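Local coordinates for ABC-type transport system, sugar-family extracellular solute-binding protein (Peptoclostridium difficile 630, PDB 6HNI) that binds tyrosine as the extracellular substrate-binding lipoprotein of an ABC transport system, probably delivering it for uptake, and has adhesive properties, at residues I26-L31 / G43-L48; I91-A96 / T111-P116; A252-N257 / D287-I292. The protein carries 1 engineered substitution. All coordinates share one frame; numbering follows the deposited sequence.

Interaction 1 of 3, residues I26-L31 / G43-L48; sequences IGITQL and GFVKAL
I26 and L48 meet tip to tip in the conformer of L48 described here, the CD1 methyl of I26 standing 3.8 Å from CD1 of L48, in a wholly apolar contact between strand 24-30 and helix 35-50. L48 is modelled in two conformers, so this touch is not certain to hold for both. Both side chains get there by similar first torsions: CG1 of I26 (chi1 -58°) and CG of L48 each lie anti to their own carbonyl carbon, and the extended chain beyond carries the terminal methyl across the gap between strand and helix.

The aromatic part of the contact belongs to F44. Its ring receives I26 at the edge, near the ring plane, where CG2 of I26 sits 4.5 Å from CE2 of F44. I28, two residues further along the same side of the strand, approaches the ring obliquely, with its CD1 4.3 Å from CD2 of F44. The ring also stacks with that of F89 on the neighbouring strand 87-91.

This is the first beta-alpha-beta unit of the N-terminal half of a periplasmic-binding-protein fold: strand 24-30 lies inside the five-stranded parallel sheet, and helix 35-50 returns across the sheet toward strand 59-65. The two segments therefore run nearly antiparallel, at 161°, with their axes 12.2 Å apart at closest approach, a spacing bridged by side chains alone.

A looser aliphatic touch completes the set, CD1 of I28 lying 4.4 Å from CG2 of V45, so that this one methyl serves both F44 and V45. On the strand, backbone bonds join I26 and I28 to strand 59-65 and G27 to strand 87-91. Helix 258-273 also packs on this helix, A269 touching both F44 and L48, and K46 forms a salt bridge with E259.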
ATOM      1  N   ILE A  26     -21.210   7.260  -6.137  1.00 15.22           N
ATOM      2  CA  ILE A  26     -20.057   6.523  -5.627  1.00 14.28           C
ATOM      3  C   ILE A  26     -19.259   7.506  -4.780  1.00 13.85           C
ATOM      4  O   ILE A  26     -18.935   8.577  -5.194  1.00 17.03           O
ATOM      5  CB  ILE A  26     -19.177   5.979  -6.772  1.00 14.73           C
ATOM      6  CG1 ILE A  26     -19.990   5.061  -7.718  1.00 18.46           C
ATOM      7  CG2 ILE A  26     -17.913   5.338  -6.193  1.00 17.14           C
ATOM      8  CD1 ILE A  26     -19.157   4.617  -8.894  1.00 23.15           C
ATOM      9  N   GLY A  27     -18.918   7.061  -3.574  1.00 12.01           N
ATOM     10  CA  GLY A  27     -17.955   7.799  -2.719  1.00 11.86           C
ATOM     11  C   GLY A  27     -16.604   7.117  -2.751  1.00 12.50           C
ATOM     12  O   GLY A  27     -16.552   5.893  -2.576  1.00 14.79           O
ATOM     13  N   ILE A  28     -15.552   7.915  -3.008  1.00 11.38           N
ATOM     14  CA  ILE A  28     -14.186   7.376  -2.936  1.00 11.55           C
ATOM     15  C   ILE A  28     -13.526   8.040  -1.712  1.00 11.73           C
ATOM     16  O   ILE A  28     -13.514   9.232  -1.613  1.00 12.58           O
ATOM     17  CB  ILE A  28     -13.367   7.703  -4.174  1.00 11.43           C
ATOM     18  CG1 ILE A  28     -14.034   7.167  -5.477  1.00 12.78           C
ATOM     19  CG2 ILE A  28     -11.944   7.155  -4.003  1.00 11.54           C
ATOM     20  CD1 ILE A  28     -13.226   7.340  -6.734  1.00 13.93           C
ATOM     21  N   THR A  29     -13.072   7.167  -0.829  1.00 10.93           N
ATOM     22  CA  THR A  29     -12.373   7.637   0.421  1.00 11.16           C
ATOM     23  C   THR A  29     -10.944   7.134   0.351  1.00 10.60           C
ATOM     24  O   THR A  29     -10.678   5.948   0.353  1.00 12.88           O
ATOM     25  CB  THR A  29     -13.148   7.205   1.666  1.00 11.40           C
ATOM     26  OG1 THR A  29     -12.345   7.592   2.841  1.00 12.89           O
ATOM     27  CG2 THR A  29     -13.420   5.754   1.802  1.00 12.36           C
ATOM     28  N   GLN A  30     -10.029   8.101   0.263  1.00 11.44           N
ATOM     29  CA  GLN A  30      -8.603   7.805   0.147  1.00 11.38           C
ATOM     30  C   GLN A  30      -7.847   8.417   1.356  1.00 12.43           C
ATOM     31  O   GLN A  30      -8.084   9.554   1.699  1.00 13.07           O
ATOM     32  CB  GLN A  30      -8.055   8.396  -1.144  1.00 12.33           C
ATOM     33  CG  GLN A  30      -6.617   8.051  -1.446  1.00 13.14           C
ATOM     34  CD  GLN A  30      -6.108   8.567  -2.781  1.00 12.05           C
ATOM     35  OE1 GLN A  30      -6.857   8.561  -3.790  1.00 15.46           O
ATOM     36  NE2 GLN A  30      -4.829   8.929  -2.857  1.00 14.47           N
ATOM     37  N   LEU A  31      -6.963   7.636   1.972  1.00 11.21           N
ATOM     38  CA  LEU A  31      -6.291   8.152   3.189  1.00 11.05           C
ATOM     39  C   LEU A  31      -5.460   9.422   2.961  1.00 11.98           C
ATOM     40  O   LEU A  31      -5.547  10.386   3.744  1.00 13.26           O
ATOM     41  CB  LEU A  31      -5.450   7.026   3.757  1.00 10.65           C
ATOM     42  CG  LEU A  31      -4.540   7.397   4.949  1.00 11.60           C
ATOM     43  CD1 LEU A  31      -5.418   7.823   6.091  1.00 12.26           C
ATOM     44  CD2 LEU A  31      -3.700   6.181   5.244  1.00 14.09           C
ATOM     45  N   GLY A  43      -6.683   3.785 -11.755  1.00 13.19           N
ATOM     46  CA  GLY A  43      -7.144   2.540 -12.386  1.00 12.08           C
ATOM     47  C   GLY A  43      -8.618   2.288 -12.205  1.00 11.68           C
ATOM     48  O   GLY A  43      -9.307   1.849 -13.181  1.00 13.34           O
ATOM     49  N   PHE A  44      -9.155   2.529 -11.021  1.00 12.30           N
ATOM     50  CA  PHE A  44     -10.560   2.285 -10.731  1.00 11.00           C
ATOM     51  C   PHE A  44     -11.421   3.132 -11.659  1.00 11.66           C
ATOM     52  O   PHE A  44     -12.379   2.615 -12.265  1.00 12.89           O
ATOM     53  CB  PHE A  44     -10.847   2.653  -9.275  1.00 10.94           C
ATOM     54  CG  PHE A  44     -12.263   2.536  -8.813  1.00 11.33           C
ATOM     55  CD1 PHE A  44     -12.700   1.399  -8.216  1.00 12.82           C
ATOM     56  CD2 PHE A  44     -13.118   3.647  -8.837  1.00 12.43           C
ATOM     57  CE1 PHE A  44     -13.994   1.279  -7.736  1.00 12.09           C
ATOM     58  CE2 PHE A  44     -14.426   3.524  -8.356  1.00 13.72           C
ATOM     59  CZ  PHE A  44     -14.853   2.356  -7.793  1.00 12.83           C
ATOM     60  N   VAL A  45     -11.112   4.408 -11.786  1.00 11.97           N
ATOM     61  CA  VAL A  45     -11.926   5.304 -12.612  1.00 13.11           C
ATOM     62  C   VAL A  45     -11.834   4.889 -14.088  1.00 12.88           C
ATOM     63  O   VAL A  45     -12.845   4.916 -14.828  1.00 14.69           O
ATOM     64  CB  VAL A  45     -11.534   6.779 -12.366  1.00 14.36           C
ATOM     65  CG1 VAL A  45     -12.222   7.738 -13.330  1.00 17.70           C
ATOM     66  CG2 VAL A  45     -11.831   7.161 -10.913  1.00 14.64           C
ATOM     67  N   LYS A  46     -10.646   4.497 -14.544  1.00 12.91           N
ATOM     68  CA  LYS A  46     -10.496   4.039 -15.940  1.00 14.91           C
ATOM     69  C   LYS A  46     -11.314   2.776 -16.176  1.00 13.29           C
ATOM     70  O   LYS A  46     -11.937   2.655 -17.275  1.00 14.20           O
ATOM     71  CB  LYS A  46      -9.031   3.789 -16.322  1.00 15.73           C
ATOM     72  CG  LYS A  46      -8.182   5.023 -16.443  1.00 16.02           C
ATOM     73  CD  LYS A  46      -6.729   4.694 -16.734  1.00 18.96           C
ATOM     74  CE  LYS A  46      -5.912   5.964 -16.902  1.00 21.22           C
ATOM     75  NZ  LYS A  46      -4.472   5.648 -17.009  1.00 24.55           N
ATOM     76  N   ALA A  47     -11.362   1.834 -15.234  1.00 13.88           N
ATOM     77  CA  ALA A  47     -12.151   0.620 -15.426  1.00 12.74           C
ATOM     78  C   ALA A  47     -13.622   1.003 -15.539  1.00 13.43           C
ATOM     79  O   ALA A  47     -14.356   0.462 -16.384  1.00 14.94           O
ATOM     80  CB  ALA A  47     -11.940  -0.423 -14.307  1.00 13.75           C
ATOM     81  N   LEU A  48     -14.104   1.919 -14.717  1.00 14.07           N
ATOM     82  CA  LEU A  48     -15.527   2.255 -14.756  0.70 13.48           C
ATOM     83  C   LEU A  48     -15.823   2.888 -16.090  1.00 13.97           C
ATOM     84  O   LEU A  48     -16.840   2.513 -16.741  1.00 16.27           O
ATOM     85  CB  LEU A  48     -15.915   3.190 -13.619  0.70 15.03           C
ATOM     86  CG  LEU A  48     -16.196   2.547 -12.260  0.70 17.74           C
ATOM     87  CD1 LEU A  48     -16.393   3.688 -11.296  0.70 19.82           C
ATOM     88  CD2 LEU A  48     -17.407   1.631 -12.196  0.70 19.62           C
TER

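Interaction 2 of 3, residues I91-A96 / T111-P116; sequences ISTPSA and TAVSDP. With TYR (tyrosine), chain B.
I91 and T111 stand side by side on one face of the parallel sheet, pointing the same way, with CG1 of I91 3.9 Å from CG2 of T111. They are the last paired residues of the beta-alpha-beta unit formed by strand 87-91, helix 93-102 and strand 108-113, and beyond them both chains turn into the tyrosine pocket at the C-terminal ends of the strands. The backbone bond from S92 N to T111 O is 3.0 Å long and nearly straight at 171°. T111 turns its hydroxyl to T135 on the next strand.

Past this bridge the side chains diverge. The CB of S92, the N-cap of helix 93-102, points away from the other segment, while its CA-H is directed at A112 O. V113 leans across instead: CG1 meets OG1 of T93 at 3.5 Å, and CG2 packs on the S92 carbonyl carbon and on CB of A96.

T93 faces the ligand carboxylate at the start of the helix. Its N-H gives an almost linear bond, 176°, to O of the bound tyrosine; the positive end of the helix dipole probably favours the negative charge there. With OG1 anti to the carbonyl carbon (chi1 -63°), the hydroxyl donates to OXT of the tyrosine at 2.6 Å and accepts a bond from a water that in turn accepts one from D115 N. D137, T216, N218 and E242 complete the tyrosine site. S114 adds a hold from the other segment: its N donates to OXT at 3.1 Å, while its OG takes a bond from the ligand's amino N at 2.9 Å.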
ATOM      1  N   ILE A  91      -9.662   3.245  -0.146  1.00  9.88           N
ATOM      2  CA  ILE A  91      -8.307   3.055  -0.568  1.00  9.55           C
ATOM      3  C   ILE A  91      -7.446   3.175   0.698  1.00  9.92           C
ATOM      4  O   ILE A  91      -7.304   4.277   1.218  1.00 12.01           O
ATOM      5  CB  ILE A  91      -7.877   4.105  -1.612  1.00 10.23           C
ATOM      6  CG1 ILE A  91      -8.809   4.062  -2.861  1.00 11.85           C
ATOM      7  CG2 ILE A  91      -6.425   3.957  -2.000  1.00 10.19           C
ATOM      8  CD1 ILE A  91      -8.545   5.247  -3.742  1.00 13.80           C
ATOM      9  N   SER A  92      -6.872   2.019   1.048  1.00  9.96           N
ATOM     10  CA  SER A  92      -6.030   1.763   2.273  1.00 10.12           C
ATOM     11  C   SER A  92      -6.837   1.143   3.378  1.00 10.93           C
ATOM     12  O   SER A  92      -8.050   1.324   3.528  1.00 12.49           O
ATOM     13  CB  SER A  92      -5.314   3.015   2.800  1.00 11.59           C
ATOM     14  OG  SER A  92      -6.170   3.781   3.624  1.00 12.86           O
ATOM     15  N   THR A  93      -6.080   0.499   4.319  1.00 11.17           N
ATOM     16  CA  THR A  93      -6.668  -0.123   5.478  1.00 11.19           C
ATOM     17  C   THR A  93      -7.415   0.878   6.360  1.00 11.72           C
ATOM     18  O   THR A  93      -8.534   0.629   6.756  1.00 12.76           O
ATOM     19  CB  THR A  93      -5.671  -1.011   6.234  1.00 11.29           C
ATOM     20  OG1 THR A  93      -5.253  -2.081   5.412  1.00 12.58           O
ATOM     21  CG2 THR A  93      -6.251  -1.553   7.514  1.00 13.66           C
ATOM     22  N   PRO A  94      -6.747   1.977   6.789  1.00 12.22           N
ATOM     23  CA  PRO A  94      -7.491   2.943   7.604  1.00 12.62           C
ATOM     24  C   PRO A  94      -8.792   3.482   6.978  1.00 12.01           C
ATOM     25  O   PRO A  94      -9.823   3.600   7.677  1.00 12.71           O
ATOM     26  CB  PRO A  94      -6.448   4.042   7.903  1.00 13.55           C
ATOM     27  CG  PRO A  94      -5.129   3.369   7.702  1.00 14.52           C
ATOM     28  CD  PRO A  94      -5.372   2.413   6.554  1.00 11.94           C
ATOM     29  N   SER A  95      -8.740   3.769   5.675  1.00 11.38           N
ATOM     30  CA  SER A  95      -9.954   4.281   5.040  1.00 10.26           C
ATOM     31  C   SER A  95     -11.070   3.222   4.967  1.00 10.46           C
ATOM     32  O   SER A  95     -12.226   3.536   5.204  1.00 11.74           O
ATOM     33  CB  SER A  95      -9.581   4.773   3.649  1.00 11.57           C
ATOM     34  OG  SER A  95      -8.613   5.827   3.652  1.00 12.31           O
ATOM     35  N   ALA A  96     -10.666   1.979   4.705  1.00 10.34           N
ATOM     36  CA  ALA A  96     -11.594   0.856   4.669  1.00 10.36           C
ATOM     37  C   ALA A  96     -12.211   0.537   6.004  1.00  9.89           C
ATOM     38  O   ALA A  96     -13.382   0.242   6.130  1.00 11.98           O
ATOM     39  CB  ALA A  96     -10.926  -0.357   4.067  1.00 11.15           C
ATOM     40  N   THR A 111      -9.290  -1.423  -1.817  1.00 10.94           N
ATOM     41  CA  THR A 111      -8.069  -1.730  -2.508  1.00  9.95           C
ATOM     42  C   THR A 111      -6.905  -1.259  -1.574  1.00 10.97           C
ATOM     43  O   THR A 111      -7.153  -0.494  -0.603  1.00 11.64           O
ATOM     44  CB  THR A 111      -7.893  -1.041  -3.846  1.00 11.82           C
ATOM     45  OG1 THR A 111      -6.779  -1.622  -4.578  1.00 13.85           O
ATOM     46  CG2 THR A 111      -7.771   0.455  -3.768  1.00 12.04           C
ATOM     47  N   ALA A 112      -5.718  -1.748  -1.905  1.00 10.26           N
ATOM     48  CA  ALA A 112      -4.469  -1.356  -1.115  1.00 10.64           C
ATOM     49  C   ALA A 112      -4.674  -1.700   0.328  1.00 10.92           C
ATOM     50  O   ALA A 112      -4.167  -0.935   1.179  1.00 12.77           O
ATOM     51  CB  ALA A 112      -4.173   0.089  -1.319  1.00 12.16           C
ATOM     52  N   VAL A 113      -5.293  -2.818   0.621  1.00 10.27           N
ATOM     53  CA  VAL A 113      -5.454  -3.358   1.969  1.00 10.45           C
ATOM     54  C   VAL A 113      -4.643  -4.618   2.042  1.00 10.72           C
ATOM     55  O   VAL A 113      -4.860  -5.585   1.353  1.00 12.24           O
ATOM     56  CB  VAL A 113      -6.921  -3.640   2.307  1.00 11.23           C
ATOM     57  CG1 VAL A 113      -7.092  -4.411   3.610  1.00 11.39           C
ATOM     58  CG2 VAL A 113      -7.691  -2.356   2.318  1.00 10.44           C
ATOM     59  N   SER A 114      -3.629  -4.639   2.964  1.00 10.97           N
ATOM     60  CA  SER A 114      -2.707  -5.739   2.983  1.00 10.75           C
ATOM     61  C   SER A 114      -3.316  -7.040   3.423  1.00 12.33           C
ATOM     62  O   SER A 114      -2.995  -8.093   2.877  1.00 14.87           O
ATOM     63  CB  SER A 114      -1.499  -5.434   3.927  1.00 11.74           C
ATOM     64  OG  SER A 114      -0.800  -4.300   3.535  1.00 13.62           O
ATOM     65  N   ASP A 115      -4.143  -6.972   4.457  1.00 12.76           N
ATOM     66  CA  ASP A 115      -4.694  -8.152   5.159  1.00 13.10           C
ATOM     67  C   ASP A 115      -6.108  -7.816   5.593  1.00 12.67           C
ATOM     68  O   ASP A 115      -6.389  -7.330   6.668  1.00 13.48           O
ATOM     69  CB  ASP A 115      -3.821  -8.569   6.343  1.00 15.67           C
ATOM     70  CG  ASP A 115      -4.123 -10.012   6.837  1.00 18.59           C
ATOM     71  OD1 ASP A 115      -5.322 -10.427   6.898  1.00 19.10           O
ATOM     72  OD2 ASP A 115      -3.142 -10.692   7.232  1.00 22.80           O
ATOM     73  N   PRO A 116      -7.087  -8.062   4.661  1.00 11.99           N
ATOM     74  CA  PRO A 116      -8.442  -7.748   4.977  1.00 11.85           C
ATOM     75  C   PRO A 116      -9.050  -8.484   6.143  1.00 12.69           C
ATOM     76  O   PRO A 116      -9.866  -7.933   6.864  1.00 14.07           O
ATOM     77  CB  PRO A 116      -9.184  -8.118   3.662  1.00 13.03           C
ATOM     78  CG  PRO A 116      -8.160  -7.975   2.617  1.00 13.52           C
ATOM     79  CD  PRO A 116      -6.878  -8.380   3.241  1.00 12.43           C
TER
HETATM   80  N   TYR B 401      -1.017  -1.707   2.317  1.00 10.93           N
HETATM   81  CA  TYR B 401      -1.441  -0.419   2.895  1.00 10.93           C
HETATM   82  C   TYR B 401      -2.723  -0.616   3.689  1.00 11.51           C
HETATM   83  O   TYR B 401      -3.304   0.378   4.107  1.00 11.91           O
HETATM   84  CB  TYR B 401      -1.470   0.721   1.857  1.00 10.40           C
HETATM   85  CG  TYR B 401      -0.116   1.051   1.323  1.00  9.31           C
HETATM   86  CD1 TYR B 401       0.858   1.632   2.188  1.00 10.39           C
HETATM   87  CD2 TYR B 401       0.290   0.769   0.054  1.00 11.24           C
HETATM   88  CE1 TYR B 401       2.131   1.865   1.735  1.00 11.71           C
HETATM   89  CE2 TYR B 401       1.564   1.000  -0.417  1.00 10.99           C
HETATM   90  CZ  TYR B 401       2.522   1.562   0.459  1.00 11.01           C
HETATM   91  OH  TYR B 401       3.807   1.793   0.010  1.00 12.96           O
HETATM   92  OXT TYR B 401      -3.095  -1.734   3.978  1.00 11.69           O
HETATM   93  O   HOH W   1      -4.662  -4.724   6.402  1.00 15.05           O

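Interaction 3 of 3, residues A252-N257 / D287-I292; sequences ACQGIN and DDTDII. With EDO (1,2-ethanediol), chain D.
C253 and I292 form an antiparallel hydrogen-bonded pair, Q254 and I291 the non-hydrogen-bonded pair after it, and G255 and D290 a second hydrogen-bonded pair, the strands running at 165° to each other. Strand 252-255 is an outer strand of a small three-stranded mixed sheet, and strand 290-294 is its centre. Of the four backbone bonds, C253 N to I292 O is the shortest at 2.9 Å. The bond from G255 N to D290 O is longer, 3.2 Å. CA-H groups of I291 and T289 also lean on the carbonyl oxygens of C253 and G255.

On one face, the extended chain of Q254 crosses both I291 and T289 obliquely. Its CG, anti to the backbone N (chi1 -178°), lies 3.8 Å from CG1 of I291 and 3.5 Å from OG1 of T289. The opposite face holds C253 and I292, where SG of C253 rests 4.1 Å from CB of I292; helix 243-247 covers this pair through S243. Next along the chain, CG2 of I256 lies 4.1 Å from CG2 of T289, where the chain turns toward helix 258-273. N257 is the N-cap of that helix, its OD1 accepting a bond from K260 N.

A 1,2-ethanediol, probably from the crystallisation liquor, is modelled against this bend, but its placement is doubtful because its C1 comes unusually close to OD2 of D290. One water also ties the two segments together, accepting from N257 N at 2.9 Å and donating to D288 O at 2.8 Å.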
ATOM      1  N   ALA A 252      15.146   0.192  -4.198  1.00 12.62           N
ATOM      2  CA  ALA A 252      14.585  -0.858  -5.063  1.00 13.68           C
ATOM      3  C   ALA A 252      13.395  -1.541  -4.463  1.00 11.97           C
ATOM      4  O   ALA A 252      13.182  -1.509  -3.243  1.00 11.95           O
ATOM      5  CB  ALA A 252      15.630  -1.894  -5.389  1.00 15.20           C
ATOM      6  N   CYS A 253      12.602  -2.176  -5.341  1.00 12.60           N
ATOM      7  CA  CYS A 253      11.474  -3.007  -4.946  1.00 12.54           C
ATOM      8  C   CYS A 253      11.245  -4.111  -5.969  1.00 13.42           C
ATOM      9  O   CYS A 253      11.757  -4.038  -7.092  1.00 13.53           O
ATOM     10  CB  CYS A 253      10.221  -2.153  -4.827  1.00 11.71           C
ATOM     11  SG  CYS A 253       9.555  -1.652  -6.436  1.00 16.43           S
ATOM     12  N   GLN A 254      10.470  -5.117  -5.563  1.00 11.52           N
ATOM     13  CA  GLN A 254       9.965  -6.123  -6.472  1.00 11.84           C
ATOM     14  C   GLN A 254       8.493  -6.268  -6.055  1.00 12.48           C
ATOM     15  O   GLN A 254       8.135  -7.069  -5.175  1.00 14.71           O
ATOM     16  CB  GLN A 254      10.718  -7.453  -6.348  1.00 12.63           C
ATOM     17  CG  GLN A 254      10.230  -8.496  -7.333  1.00 14.15           C
ATOM     18  CD  GLN A 254      11.078  -9.740  -7.340  1.00 15.65           C
ATOM     19  OE1 GLN A 254      11.795 -10.072  -6.333  1.00 21.06           O
ATOM     20  NE2 GLN A 254      11.049 -10.409  -8.423  1.00 17.51           N
ATOM     21  N   GLY A 255       7.660  -5.419  -6.659  1.00 12.84           N
ATOM     22  CA  GLY A 255       6.299  -5.228  -6.204  1.00 12.28           C
ATOM     23  C   GLY A 255       5.238  -5.204  -7.286  1.00 12.33           C
ATOM     24  O   GLY A 255       5.566  -5.280  -8.453  1.00 13.80           O
ATOM     25  N   ILE A 256       4.014  -5.104  -6.807  1.00 11.42           N
ATOM     26  CA  ILE A 256       2.830  -5.179  -7.703  1.00 11.70           C
ATOM     27  C   ILE A 256       2.524  -3.839  -8.309  1.00 12.22           C
ATOM     28  O   ILE A 256       3.029  -2.767  -7.930  1.00 13.59           O
ATOM     29  CB  ILE A 256       1.614  -5.704  -6.945  1.00 12.81           C
ATOM     30  CG1 ILE A 256       1.124  -4.667  -5.914  1.00 12.93           C
ATOM     31  CG2 ILE A 256       1.877  -7.092  -6.380  1.00 13.77           C
ATOM     32  CD1 ILE A 256      -0.257  -4.890  -5.382  1.00 14.77           C
ATOM     33  N   ASN A 257       1.641  -3.884  -9.311  1.00 12.74           N
ATOM     34  CA  ASN A 257       1.204  -2.665 -10.040  1.00 12.89           C
ATOM     35  C   ASN A 257      -0.108  -2.202  -9.471  1.00 11.96           C
ATOM     36  O   ASN A 257      -1.188  -2.840  -9.669  1.00 13.19           O
ATOM     37  CB  ASN A 257       1.081  -3.010 -11.543  1.00 12.54           C
ATOM     38  CG  ASN A 257       0.711  -1.828 -12.412  1.00 14.75           C
ATOM     39  OD1 ASN A 257      -0.108  -1.006 -12.042  1.00 16.43           O
ATOM     40  ND2 ASN A 257       1.291  -1.785 -13.635  1.00 20.57           N
ATOM     41  N   ASP A 287      -0.269 -11.705  -8.206  1.00 15.00           N
ATOM     42  CA  ASP A 287       0.938 -12.472  -8.142  1.00 15.75           C
ATOM     43  C   ASP A 287       2.044 -11.975  -9.083  1.00 14.80           C
ATOM     44  O   ASP A 287       3.057 -12.677  -9.232  1.00 19.20           O
ATOM     45  CB  ASP A 287       0.611 -13.926  -8.498  1.00 19.22           C
ATOM     46  CG  ASP A 287      -0.401 -14.541  -7.548  1.00 19.62           C
ATOM     47  OD1 ASP A 287      -0.089 -14.589  -6.347  1.00 22.53           O
ATOM     48  OD2 ASP A 287      -1.513 -14.922  -7.980  1.00 24.05           O
ATOM     49  N   ASP A 288       1.850 -10.814  -9.721  1.00 14.19           N
ATOM     50  CA  ASP A 288       2.702 -10.286 -10.749  1.00 14.48           C
ATOM     51  C   ASP A 288       3.506  -9.110 -10.183  1.00 16.44           C
ATOM     52  O   ASP A 288       2.960  -8.033  -9.873  1.00 17.72           O
ATOM     53  CB  ASP A 288       1.809  -9.793 -11.879  1.00 16.71           C
ATOM     54  CG  ASP A 288       2.530  -9.525 -13.190  1.00 22.74           C
ATOM     55  OD1 ASP A 288       3.749  -9.684 -13.253  1.00 29.83           O
ATOM     56  OD2 ASP A 288       1.813  -9.185 -14.224  1.00 26.35           O
ATOM     57  N   THR A 289       4.799  -9.326 -10.029  1.00 15.64           N
ATOM     58  CA  THR A 289       5.684  -8.281  -9.535  1.00 15.46           C
ATOM     59  C   THR A 289       6.726  -7.897 -10.593  1.00 15.85           C
ATOM     60  O   THR A 289       7.014  -8.657 -11.526  1.00 19.60           O
ATOM     61  CB  THR A 289       6.383  -8.714  -8.217  1.00 16.41           C
ATOM     62  OG1 THR A 289       7.181  -9.879  -8.442  1.00 19.16           O
ATOM     63  CG2 THR A 289       5.389  -8.980  -7.118  1.00 16.94           C
ATOM     64  N   ASP A 290       7.306  -6.718 -10.407  1.00 14.55           N
ATOM     65  CA  ASP A 290       8.330  -6.173 -11.293  1.00 15.08           C
ATOM     66  C   ASP A 290       9.376  -5.494 -10.467  1.00 15.62           C
ATOM     67  O   ASP A 290       9.051  -4.850  -9.445  1.00 16.43           O
ATOM     68  CB  ASP A 290       7.752  -5.176 -12.288  1.00 16.56           C
ATOM     69  CG  ASP A 290       6.899  -5.884 -13.380  1.00 23.70           C
ATOM     70  OD1 ASP A 290       7.497  -6.415 -14.329  1.00 35.26           O
ATOM     71  OD2 ASP A 290       5.654  -5.929 -13.279  1.00 35.52           O
ATOM     72  N   ILE A 291      10.634  -5.674 -10.886  1.00 16.39           N
ATOM     73  CA  ILE A 291      11.743  -5.055 -10.157  1.00 14.50           C
ATOM     74  C   ILE A 291      11.981  -3.652 -10.717  1.00 14.66           C
ATOM     75  O   ILE A 291      12.182  -3.467 -11.935  1.00 17.81           O
ATOM     76  CB  ILE A 291      13.050  -5.877 -10.237  1.00 14.63           C
ATOM     77  CG1 ILE A 291      12.863  -7.289  -9.717  1.00 17.46           C
ATOM     78  CG2 ILE A 291      14.213  -5.182  -9.455  1.00 13.80           C
ATOM     79  CD1 ILE A 291      14.004  -8.222 -10.029  1.00 20.54           C
ATOM     80  N   ILE A 292      11.915  -2.655  -9.823  1.00 13.81           N
ATOM     81  CA  ILE A 292      12.108  -1.257 -10.171  1.00 14.02           C
ATOM     82  C   ILE A 292      13.155  -0.698  -9.173  1.00 13.40           C
ATOM     83  O   ILE A 292      13.093  -0.928  -7.952  1.00 16.05           O
ATOM     84  CB  ILE A 292      10.773  -0.457 -10.131  1.00 14.90           C
ATOM     85  CG1 ILE A 292       9.815  -0.985 -11.232  1.00 17.11           C
ATOM     86  CG2 ILE A 292      11.034   1.033 -10.295  1.00 17.30           C
ATOM     87  CD1 ILE A 292       8.428  -0.359 -11.220  1.00 20.99           C
TER
HETATM   88  C1  EDO D 403       4.660  -4.732 -11.339  0.70 28.02           C
HETATM   89  O1  EDO D 403       3.524  -5.583 -11.423  0.70 35.03           O
HETATM   90  C2  EDO D 403       4.602  -3.421 -10.607  0.70 25.41           C
HETATM   91  O2  EDO D 403       5.471  -2.428 -11.077  0.70 26.78           O
HETATM   92  O   HOH W   2       0.821  -6.401 -10.546  1.00 18.49           O
HETATM   93  O   HOH W   3       3.118  -3.938 -14.350  1.00 41.08           O

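Overall arrangement
Interactions 1 and 2 share the five-stranded parallel sheet, and T29 O probably accepts a hydrogen bond from I91 N where they meet. Interaction 1 is buried helix-on-sheet packing made of hydrocarbon alone, with the I28 side chain about 14 Å from the tyrosine. Interaction 2, equally buried, lies where the strands end, and several of its polar groups, those of T93 and S114, are turned to the ligand. Interaction 3 belongs to the separate mixed sheet, is partly open to solvent and depends on backbone pairing; its nearest atoms are about 7 Å from interaction 2 and 8 Å from interaction 1. Helix 258-273, which follows N257, packs against residues of both 43-48 and 111-116, linking the three regions.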